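Local atomic coordinates of alpha-/beta-galactoside alpha-2,3-sialyltransferase (PDB entry 2ZWI), a protein that probably transfers sialic acid from CMP-sialic acid to galactosides in alpha-2,3 linkage, as a GT-B-type glycosyltransferase that binds CMP and zinc. Residues N236-G241 / A313-V318; N269-L274 / N335-Y340. All blocks are in the same frame, centred on the assembly; numbering follows the deposited sequence.

Contact 1 (N236-G241 / A313-V318); sequences NFIFIG and ALPDAV. With C5P (cytidine-5'-monophosphate), chain C.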
ATOM      1  N   ASN A 236      -7.339  -6.559  22.828  1.00 14.06           N
ATOM      2  CA  ASN A 236      -6.520  -5.432  22.401  1.00 13.15           C
ATOM      3  C   ASN A 236      -7.196  -4.625  21.295  1.00 12.26           C
ATOM      4  O   ASN A 236      -7.670  -5.191  20.315  1.00 12.27           O
ATOM      5  CB  ASN A 236      -5.165  -5.960  21.914  1.00 12.96           C
ATOM      6  CG  ASN A 236      -4.412  -6.724  22.996  1.00 13.51           C
ATOM      7  OD1 ASN A 236      -4.209  -6.213  24.096  1.00 12.27           O
ATOM      8  ND2 ASN A 236      -3.974  -7.938  22.680  1.00 13.13           N
ATOM      9  N   PHE A 237      -7.227  -3.305  21.458  1.00 11.71           N
ATOM     10  CA  PHE A 237      -7.795  -2.392  20.463  1.00 10.79           C
ATOM     11  C   PHE A 237      -6.730  -1.390  20.006  1.00 10.77           C
ATOM     12  O   PHE A 237      -6.073  -0.749  20.838  1.00 10.51           O
ATOM     13  CB  PHE A 237      -8.989  -1.629  21.056  1.00 10.92           C
ATOM     14  CG  PHE A 237      -9.571  -0.581  20.132  1.00  9.71           C
ATOM     15  CD1 PHE A 237     -10.488  -0.934  19.156  1.00  8.27           C
ATOM     16  CD2 PHE A 237      -9.210   0.762  20.255  1.00 10.99           C
ATOM     17  CE1 PHE A 237     -11.043   0.020  18.307  1.00  8.77           C
ATOM     18  CE2 PHE A 237      -9.747   1.728  19.402  1.00 10.92           C
ATOM     19  CZ  PHE A 237     -10.669   1.352  18.418  1.00  9.37           C
ATOM     20  N   ILE A 238      -6.567  -1.243  18.696  1.00 10.34           N
ATOM     21  CA  ILE A 238      -5.714  -0.175  18.153  1.00  9.82           C
ATOM     22  C   ILE A 238      -6.555   0.921  17.497  1.00  9.92           C
ATOM     23  O   ILE A 238      -7.361   0.645  16.594  1.00  9.28           O
ATOM     24  CB  ILE A 238      -4.679  -0.706  17.130  1.00 10.44           C
ATOM     25  CG1 ILE A 238      -3.774  -1.764  17.776  1.00 10.73           C
ATOM     26  CG2 ILE A 238      -3.847   0.461  16.540  1.00 10.19           C
ATOM     27  CD1 ILE A 238      -2.728  -2.356  16.816  1.00  9.33           C
ATOM     28  N   PHE A 239      -6.373   2.155  17.979  1.00  9.50           N
ATOM     29  CA  PHE A 239      -6.941   3.332  17.346  1.00  9.16           C
ATOM     30  C   PHE A 239      -6.018   3.781  16.238  1.00  9.11           C
ATOM     31  O   PHE A 239      -4.848   4.071  16.505  1.00  8.81           O
ATOM     32  CB  PHE A 239      -7.090   4.489  18.342  1.00  9.25           C
ATOM     33  CG  PHE A 239      -7.781   5.696  17.755  1.00  8.77           C
ATOM     34  CD1 PHE A 239      -9.170   5.790  17.782  1.00  8.41           C
ATOM     35  CD2 PHE A 239      -7.044   6.738  17.183  1.00  9.02           C
ATOM     36  CE1 PHE A 239      -9.823   6.906  17.235  1.00  8.82           C
ATOM     37  CE2 PHE A 239      -7.685   7.854  16.620  1.00  9.37           C
ATOM     38  CZ  PHE A 239      -9.074   7.931  16.642  1.00  8.44           C
ATOM     39  N   ILE A 240      -6.549   3.836  15.010  1.00  9.40           N
ATOM     40  CA  ILE A 240      -5.800   4.285  13.834  1.00  9.72           C
ATOM     41  C   ILE A 240      -5.896   5.803  13.698  1.00  9.78           C
ATOM     42  O   ILE A 240      -6.924   6.337  13.307  1.00  9.41           O
ATOM     43  CB  ILE A 240      -6.297   3.587  12.518  1.00  9.98           C
ATOM     44  CG1 ILE A 240      -6.178   2.058  12.618  1.00 10.25           C
ATOM     45  CG2 ILE A 240      -5.560   4.126  11.262  1.00  9.71           C
ATOM     46  CD1 ILE A 240      -4.827   1.577  13.130  1.00 12.30           C
ATOM     47  N   GLY A 241      -4.807   6.486  14.030  1.00 10.46           N
ATOM     48  CA  GLY A 241      -4.754   7.935  13.961  1.00 10.51           C
ATOM     49  C   GLY A 241      -4.560   8.480  12.554  1.00 11.30           C
ATOM     50  O   GLY A 241      -4.145   7.760  11.636  1.00 10.31           O
ATOM     51  N   ALA A 313       1.482  -9.196  14.078  1.00 16.74           N
ATOM     52  CA  ALA A 313       1.349  -8.525  15.366  1.00 16.29           C
ATOM     53  C   ALA A 313       0.075  -7.691  15.359  1.00 16.19           C
ATOM     54  O   ALA A 313       0.115  -6.471  15.459  1.00 15.74           O
ATOM     55  CB  ALA A 313       2.562  -7.671  15.647  1.00 16.33           C
ATOM     56  N   LEU A 314      -1.057  -8.377  15.237  1.00 16.38           N
ATOM     57  CA  LEU A 314      -2.356  -7.721  15.053  1.00 16.70           C
ATOM     58  C   LEU A 314      -3.163  -7.754  16.344  1.00 16.05           C
ATOM     59  O   LEU A 314      -3.044  -8.713  17.104  1.00 15.72           O
ATOM     60  CB  LEU A 314      -3.141  -8.405  13.928  1.00 17.14           C
ATOM     61  CG  LEU A 314      -3.136  -7.839  12.497  1.00 18.82           C
ATOM     62  CD1 LEU A 314      -2.182  -6.654  12.277  1.00 20.97           C
ATOM     63  CD2 LEU A 314      -2.855  -8.966  11.533  1.00 22.39           C
ATOM     64  N   PRO A 315      -4.001  -6.720  16.573  1.00 15.45           N
ATOM     65  CA  PRO A 315      -4.830  -6.652  17.764  1.00 15.12           C
ATOM     66  C   PRO A 315      -6.127  -7.413  17.525  1.00 14.82           C
ATOM     67  O   PRO A 315      -6.330  -7.978  16.439  1.00 14.54           O
ATOM     68  CB  PRO A 315      -5.125  -5.159  17.877  1.00 15.19           C
ATOM     69  CG  PRO A 315      -5.255  -4.727  16.447  1.00 15.12           C
ATOM     70  CD  PRO A 315      -4.221  -5.546  15.701  1.00 15.74           C
ATOM     71  N   ASP A 316      -7.002  -7.411  18.522  1.00 13.80           N
ATOM     72  CA  ASP A 316      -8.282  -8.066  18.397  1.00 13.74           C
ATOM     73  C   ASP A 316      -9.249  -7.217  17.594  1.00 13.03           C
ATOM     74  O   ASP A 316     -10.117  -7.743  16.883  1.00 12.55           O
ATOM     75  CB  ASP A 316      -8.844  -8.380  19.781  1.00 14.54           C
ATOM     76  CG  ASP A 316      -8.012  -9.410  20.505  1.00 16.48           C
ATOM     77  OD1 ASP A 316      -8.059 -10.587  20.090  1.00 19.72           O
ATOM     78  OD2 ASP A 316      -7.292  -9.043  21.462  1.00 17.56           O
ATOM     79  N   ALA A 317      -9.078  -5.902  17.693  1.00 11.54           N
ATOM     80  CA  ALA A 317     -10.005  -4.975  17.098  1.00 11.34           C
ATOM     81  C   ALA A 317      -9.323  -3.676  16.759  1.00 11.56           C
ATOM     82  O   ALA A 317      -8.253  -3.344  17.292  1.00 11.13           O
ATOM     83  CB  ALA A 317     -11.207  -4.721  18.029  1.00 10.78           C
ATOM     84  N   VAL A 318      -9.981  -2.929  15.881  1.00 11.93           N
ATOM     85  CA  VAL A 318      -9.422  -1.723  15.330  1.00 12.06           C
ATOM     86  C   VAL A 318     -10.559  -0.723  15.159  1.00 11.84           C
ATOM     87  O   VAL A 318     -11.732  -1.106  15.116  1.00 11.25           O
ATOM     88  CB  VAL A 318      -8.705  -2.080  13.993  1.00 12.93           C
ATOM     89  CG1 VAL A 318      -9.582  -1.798  12.763  1.00 13.38           C
ATOM     90  CG2 VAL A 318      -7.362  -1.421  13.907  1.00 13.79           C
TER
HETATM   91  O3P C5P C   1      -3.972   7.215   6.197  1.00 13.32           O
HETATM   92  P   C5P C   1      -3.180   7.180   4.947  1.00 12.40           P
HETATM   93  O1P C5P C   1      -4.086   6.734   3.840  1.00 15.01           O
HETATM   94  O2P C5P C   1      -2.472   8.497   4.776  1.00 13.79           O
HETATM   95  O5' C5P C   1      -2.090   6.032   5.167  1.00 12.47           O
HETATM   96  C5' C5P C   1      -0.975   5.865   4.295  1.00 13.08           C
HETATM   97  C4' C5P C   1       0.002   4.923   4.979  1.00 11.37           C
HETATM   98  O4' C5P C   1       0.421   5.467   6.245  1.00 12.31           O
HETATM   99  C3' C5P C   1      -0.650   3.596   5.341  1.00 11.25           C
HETATM  100  O3' C5P C   1      -0.602   2.675   4.258  1.00 12.50           O
HETATM  101  C2' C5P C   1       0.196   3.114   6.492  1.00 10.86           C
HETATM  102  O2' C5P C   1       1.475   2.677   6.022  1.00 11.33           O
HETATM  103  C1' C5P C   1       0.504   4.407   7.217  1.00 10.13           C
HETATM  104  N1  C5P C   1      -0.330   4.691   8.392  1.00  9.59           N
HETATM  105  C2  C5P C   1      -0.012   4.046   9.606  1.00 10.05           C
HETATM  106  N3  C5P C   1      -0.715   4.314  10.724  1.00  9.10           N
HETATM  107  C4  C5P C   1      -1.742   5.189  10.694  1.00  8.47           C
HETATM  108  C5  C5P C   1      -2.081   5.845   9.517  1.00  8.66           C
HETATM  109  C6  C5P C   1      -1.344   5.577   8.356  1.00  9.40           C
HETATM  110  O2  C5P C   1       0.912   3.205   9.650  1.00 10.90           O
HETATM  111  N4  C5P C   1      -2.415   5.436  11.843  1.00  9.36           N
HETATM  112  O   HOH W   1      -3.979  -9.230  20.059  1.00 29.51           O

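Contact 2 (N269-L274 / N335-Y340); sequences NSIQGL and NKFIFY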
ATOM      1  N   ASN A 269     -20.428   0.422  18.864  1.00 14.66           N
ATOM      2  CA  ASN A 269     -19.388  -0.565  19.189  1.00 14.84           C
ATOM      3  C   ASN A 269     -18.356   0.006  20.139  1.00 14.51           C
ATOM      4  O   ASN A 269     -17.349   0.581  19.703  1.00 14.58           O
ATOM      5  CB  ASN A 269     -18.648  -1.019  17.931  1.00 15.20           C
ATOM      6  CG  ASN A 269     -19.499  -1.819  17.003  1.00 17.78           C
ATOM      7  OD1 ASN A 269     -19.338  -1.737  15.777  1.00 21.39           O
ATOM      8  ND2 ASN A 269     -20.409  -2.614  17.560  1.00 16.51           N
ATOM      9  N   SER A 270     -18.592  -0.182  21.434  1.00 14.28           N
ATOM     10  CA  SER A 270     -17.773   0.409  22.491  1.00 14.20           C
ATOM     11  C   SER A 270     -16.376  -0.184  22.609  1.00 14.09           C
ATOM     12  O   SER A 270     -16.168  -1.360  22.315  1.00 14.64           O
ATOM     13  CB  SER A 270     -18.474   0.250  23.841  1.00 14.12           C
ATOM     14  OG  SER A 270     -17.713   0.881  24.851  1.00 14.01           O
ATOM     15  N   ILE A 271     -15.426   0.631  23.059  1.00 14.01           N
ATOM     16  CA  ILE A 271     -14.099   0.131  23.416  1.00 14.14           C
ATOM     17  C   ILE A 271     -13.889   0.010  24.933  1.00 14.35           C
ATOM     18  O   ILE A 271     -12.771  -0.278  25.386  1.00 12.99           O
ATOM     19  CB  ILE A 271     -12.953   0.947  22.757  1.00 14.75           C
ATOM     20  CG1 ILE A 271     -12.914   2.400  23.281  1.00 14.55           C
ATOM     21  CG2 ILE A 271     -13.071   0.867  21.233  1.00 15.18           C
ATOM     22  CD1 ILE A 271     -11.777   3.265  22.692  1.00 14.11           C
ATOM     23  N   GLN A 272     -14.964   0.205  25.706  1.00 14.76           N
ATOM     24  CA  GLN A 272     -14.893   0.054  27.165  1.00 15.69           C
ATOM     25  C   GLN A 272     -14.256  -1.280  27.547  1.00 15.47           C
ATOM     26  O   GLN A 272     -14.582  -2.327  26.965  1.00 14.62           O
ATOM     27  CB  GLN A 272     -16.285   0.163  27.802  1.00 16.07           C
ATOM     28  CG  GLN A 272     -16.256   0.115  29.345  1.00 17.35           C
ATOM     29  CD  GLN A 272     -17.575   0.506  29.979  1.00 17.58           C
ATOM     30  OE1 GLN A 272     -18.574  -0.202  29.832  1.00 19.93           O
ATOM     31  NE2 GLN A 272     -17.587   1.641  30.698  1.00 19.75           N
ATOM     32  N   GLY A 273     -13.332  -1.234  28.504  1.00 15.58           N
ATOM     33  CA  GLY A 273     -12.719  -2.453  29.042  1.00 15.59           C
ATOM     34  C   GLY A 273     -11.666  -3.130  28.164  1.00 15.79           C
ATOM     35  O   GLY A 273     -11.154  -4.190  28.525  1.00 16.25           O
ATOM     36  N   LEU A 274     -11.354  -2.545  27.007  1.00 14.85           N
ATOM     37  CA  LEU A 274     -10.290  -3.067  26.161  1.00 14.06           C
ATOM     38  C   LEU A 274      -8.938  -2.438  26.510  1.00 13.38           C
ATOM     39  O   LEU A 274      -8.889  -1.336  27.049  1.00 12.92           O
ATOM     40  CB  LEU A 274     -10.614  -2.858  24.674  1.00 14.04           C
ATOM     41  CG  LEU A 274     -11.913  -3.476  24.127  1.00 15.58           C
ATOM     42  CD1 LEU A 274     -11.997  -3.313  22.625  1.00 15.67           C
ATOM     43  CD2 LEU A 274     -12.047  -4.958  24.501  1.00 18.34           C
ATOM     44  N   ASN A 335     -13.503  -4.413  12.903  1.00 14.00           N
ATOM     45  CA  ASN A 335     -13.513  -2.962  12.732  1.00 14.12           C
ATOM     46  C   ASN A 335     -14.705  -2.363  13.488  1.00 13.92           C
ATOM     47  O   ASN A 335     -15.847  -2.577  13.094  1.00 14.78           O
ATOM     48  CB  ASN A 335     -13.595  -2.615  11.243  1.00 14.46           C
ATOM     49  CG  ASN A 335     -13.368  -1.132  10.955  1.00 15.74           C
ATOM     50  OD1 ASN A 335     -13.543  -0.688   9.824  1.00 20.68           O
ATOM     51  ND2 ASN A 335     -12.989  -0.367  11.966  1.00 16.78           N
ATOM     52  N   LYS A 336     -14.447  -1.629  14.567  1.00 12.92           N
ATOM     53  CA  LYS A 336     -15.531  -1.106  15.394  1.00 12.21           C
ATOM     54  C   LYS A 336     -16.200   0.167  14.864  1.00 11.70           C
ATOM     55  O   LYS A 336     -17.399   0.363  15.064  1.00 11.12           O
ATOM     56  CB  LYS A 336     -15.085  -0.920  16.854  1.00 12.58           C
ATOM     57  CG  LYS A 336     -14.813  -2.233  17.585  1.00 11.83           C
ATOM     58  CD  LYS A 336     -14.731  -2.015  19.079  1.00 13.27           C
ATOM     59  CE  LYS A 336     -14.391  -3.290  19.819  1.00 13.73           C
ATOM     60  NZ  LYS A 336     -15.436  -4.317  19.682  1.00 15.46           N
ATOM     61  N   PHE A 337     -15.425   1.026  14.197  1.00 11.36           N
ATOM     62  CA  PHE A 337     -15.916   2.302  13.660  1.00 11.14           C
ATOM     63  C   PHE A 337     -14.832   2.949  12.799  1.00 11.12           C
ATOM     64  O   PHE A 337     -13.645   2.734  13.043  1.00 10.81           O
ATOM     65  CB  PHE A 337     -16.331   3.270  14.789  1.00 11.57           C
ATOM     66  CG  PHE A 337     -15.246   3.534  15.812  1.00 11.33           C
ATOM     67  CD1 PHE A 337     -14.286   4.523  15.595  1.00 10.28           C
ATOM     68  CD2 PHE A 337     -15.180   2.787  16.986  1.00 11.85           C
ATOM     69  CE1 PHE A 337     -13.280   4.764  16.527  1.00 10.99           C
ATOM     70  CE2 PHE A 337     -14.176   3.022  17.924  1.00 10.84           C
ATOM     71  CZ  PHE A 337     -13.226   4.015  17.690  1.00 11.48           C
ATOM     72  N   ILE A 338     -15.234   3.710  11.779  1.00 10.58           N
ATOM     73  CA  ILE A 338     -14.302   4.598  11.073  1.00 10.38           C
ATOM     74  C   ILE A 338     -14.901   5.998  10.963  1.00 10.85           C
ATOM     75  O   ILE A 338     -16.052   6.156  10.545  1.00 10.83           O
ATOM     76  CB  ILE A 338     -13.918   4.095   9.649  1.00 10.97           C
ATOM     77  CG1 ILE A 338     -13.432   2.639   9.669  1.00 10.06           C
ATOM     78  CG2 ILE A 338     -12.827   4.978   9.052  1.00  9.57           C
ATOM     79  CD1 ILE A 338     -13.041   2.109   8.267  1.00 10.51           C
ATOM     80  N   PHE A 339     -14.126   7.005  11.359  1.00 10.72           N
ATOM     81  CA  PHE A 339     -14.532   8.398  11.200  1.00 11.82           C
ATOM     82  C   PHE A 339     -13.880   9.010   9.983  1.00 12.30           C
ATOM     83  O   PHE A 339     -12.686   8.827   9.735  1.00 11.99           O
ATOM     84  CB  PHE A 339     -14.209   9.244  12.433  1.00 11.29           C
ATOM     85  CG  PHE A 339     -15.226   9.114  13.533  1.00 12.49           C
ATOM     86  CD1 PHE A 339     -16.132  10.144  13.787  1.00 12.90           C
ATOM     87  CD2 PHE A 339     -15.294   7.951  14.298  1.00 12.25           C
ATOM     88  CE1 PHE A 339     -17.087  10.020  14.798  1.00 12.61           C
ATOM     89  CE2 PHE A 339     -16.247   7.817  15.298  1.00 13.19           C
ATOM     90  CZ  PHE A 339     -17.140   8.852  15.557  1.00 12.09           C
ATOM     91  N   TYR A 340     -14.687   9.755   9.246  1.00 13.44           N
ATOM     92  CA  TYR A 340     -14.241  10.425   8.039  1.00 14.97           C
ATOM     93  C   TYR A 340     -14.475  11.934   8.146  1.00 16.55           C
ATOM     94  O   TYR A 340     -15.473  12.379   8.713  1.00 16.77           O
ATOM     95  CB  TYR A 340     -15.017   9.889   6.838  1.00 14.00           C
ATOM     96  CG  TYR A 340     -14.885   8.399   6.595  1.00 14.00           C
ATOM     97  CD1 TYR A 340     -15.747   7.489   7.213  1.00 12.83           C
ATOM     98  CD2 TYR A 340     -13.896   7.899   5.737  1.00 12.93           C
ATOM     99  CE1 TYR A 340     -15.635   6.112   6.973  1.00 13.40           C
ATOM    100  CE2 TYR A 340     -13.777   6.533   5.493  1.00 12.89           C
ATOM    101  CZ  TYR A 340     -14.651   5.648   6.110  1.00 13.86           C
ATOM    102  OH  TYR A 340     -14.541   4.295   5.863  1.00 12.67           O
TER
HETATM  103  O   HOH W   2     -19.352   1.831  16.323  1.00  9.30           O
HETATM  104  O   HOH W   3     -17.735  -3.230  20.842  1.00 27.56           O

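Contact 1 (N236-G241 / A313-V318)
In the Rossmann-like, CMP-binding half of this GT-B protein, F237 and I238 pair in parallel with A317 and V318 at the centre of the sheet, where its strand order 3-2-1-4-5-6 changes direction. Strand 236-240 is the first strand and 317-321 the fourth, so the pair forms the switch point of the fold. The backbone bonds alternate as parallel pairing requires: A317 N donates to N236 O at 3.1 Å, and I238 N to A317 O at 3.0 Å. N236 O also receives a weak bond from D316 N. D316, just before its strand, reaches its carboxylate across to the first residue of strand 236-240, with CG anti to its own carbonyl carbon (chi1 -67°). OD2 then takes the backbone N of N236 through its anti lone pair, at 2.8 Å and nearly straight (169°). The N236 amide lies within 22° of the carboxylate plane; its ND2 is held by two partners, the carbonyl of Y229 directly and a water that donates on to L314 O.

Side chains fill the two faces of the sheet. On one, the I238 branch crosses P315 at about a right angle, CD1 pressing tightly on CG at 3.5 Å, while V318 CG2 rests on I240 CG1 at 3.9 Å. On the other, the F237 ring meets the backbone obliquely, CE1 lying 3.3 Å from V318 C. At the strand's last residue, I240 CG2 comes within 3.5 Å of cytosine N4, and just beyond it G241 O accepts a bond from that N4 at 2.9 Å. Because a carbonyl oxygen can only accept, it suits the amino group of cytosine and would not suit the keto oxygen of uracil, consistent with a pocket made for a cytidine nucleotide.

Contact 2 (N269-L274 / N335-Y340)
The aliphatic chain of K336 supplies most of the packing, running alongside the backbone of N269 and S270 and ending near L274. Its CB sits against CB of N269, CD lies 3.6 Å from S270 O, and CE meets the L274 methyl CD1 at 3.7 Å. The chain stays extended until its last bond, where a bend (chi4 -64°) turns the amino group aside from L274. Next to it, F337 offers the edge of its ring: CE2 touches I271 CG2 at 4.1 Å, close to the ring plane, and the two side chains cross at about a right angle.

The 269-274 loop closes the beta-alpha-beta crossover from strand 236-240 through helix 249-259 to strand 275-279; it packs on strand 334-340, three places across the sheet from strand 275-279. The ring of F337 also touches I255 and A259 of that helix.

Two waters bridge the segments. One molecule accepts from N269 N at 3.1 Å and donates to K336 O at 2.7 Å, joining the two backbones. A second accepts from K336 NZ and donates to S270 O, each at 2.8 Å, while the same ammonium group forms a salt bridge with E334.

Bonds within the loop fix its shape. S270 OG accepts from Q272 N at 3.0 Å (167°), an ST turn, and I271 to L274 form a type II turn whose third residue, G273, has the positive phi that favours glycine.

Contacts 1 and 2 have centres about 10 Å apart and share the sheet, because strand 317-321 of the first is flanked by strand 334-340 of the second. V318 O, at the end of one pairing, probably accepts a hydrogen bond from K336 N at 2.8 Å. F237 joins the two through side chains: its CE1 lies 3.7 Å from I271 CG2 and its CZ 3.8 Å from F337 CZ. Contact 1 reaches CMP directly through G241, whereas the F337 side chain remains about 12 Å from the nucleotide. The side chains of N236 and L274 each come within about 7 Å of the zinc bound by S232, H234 and D275.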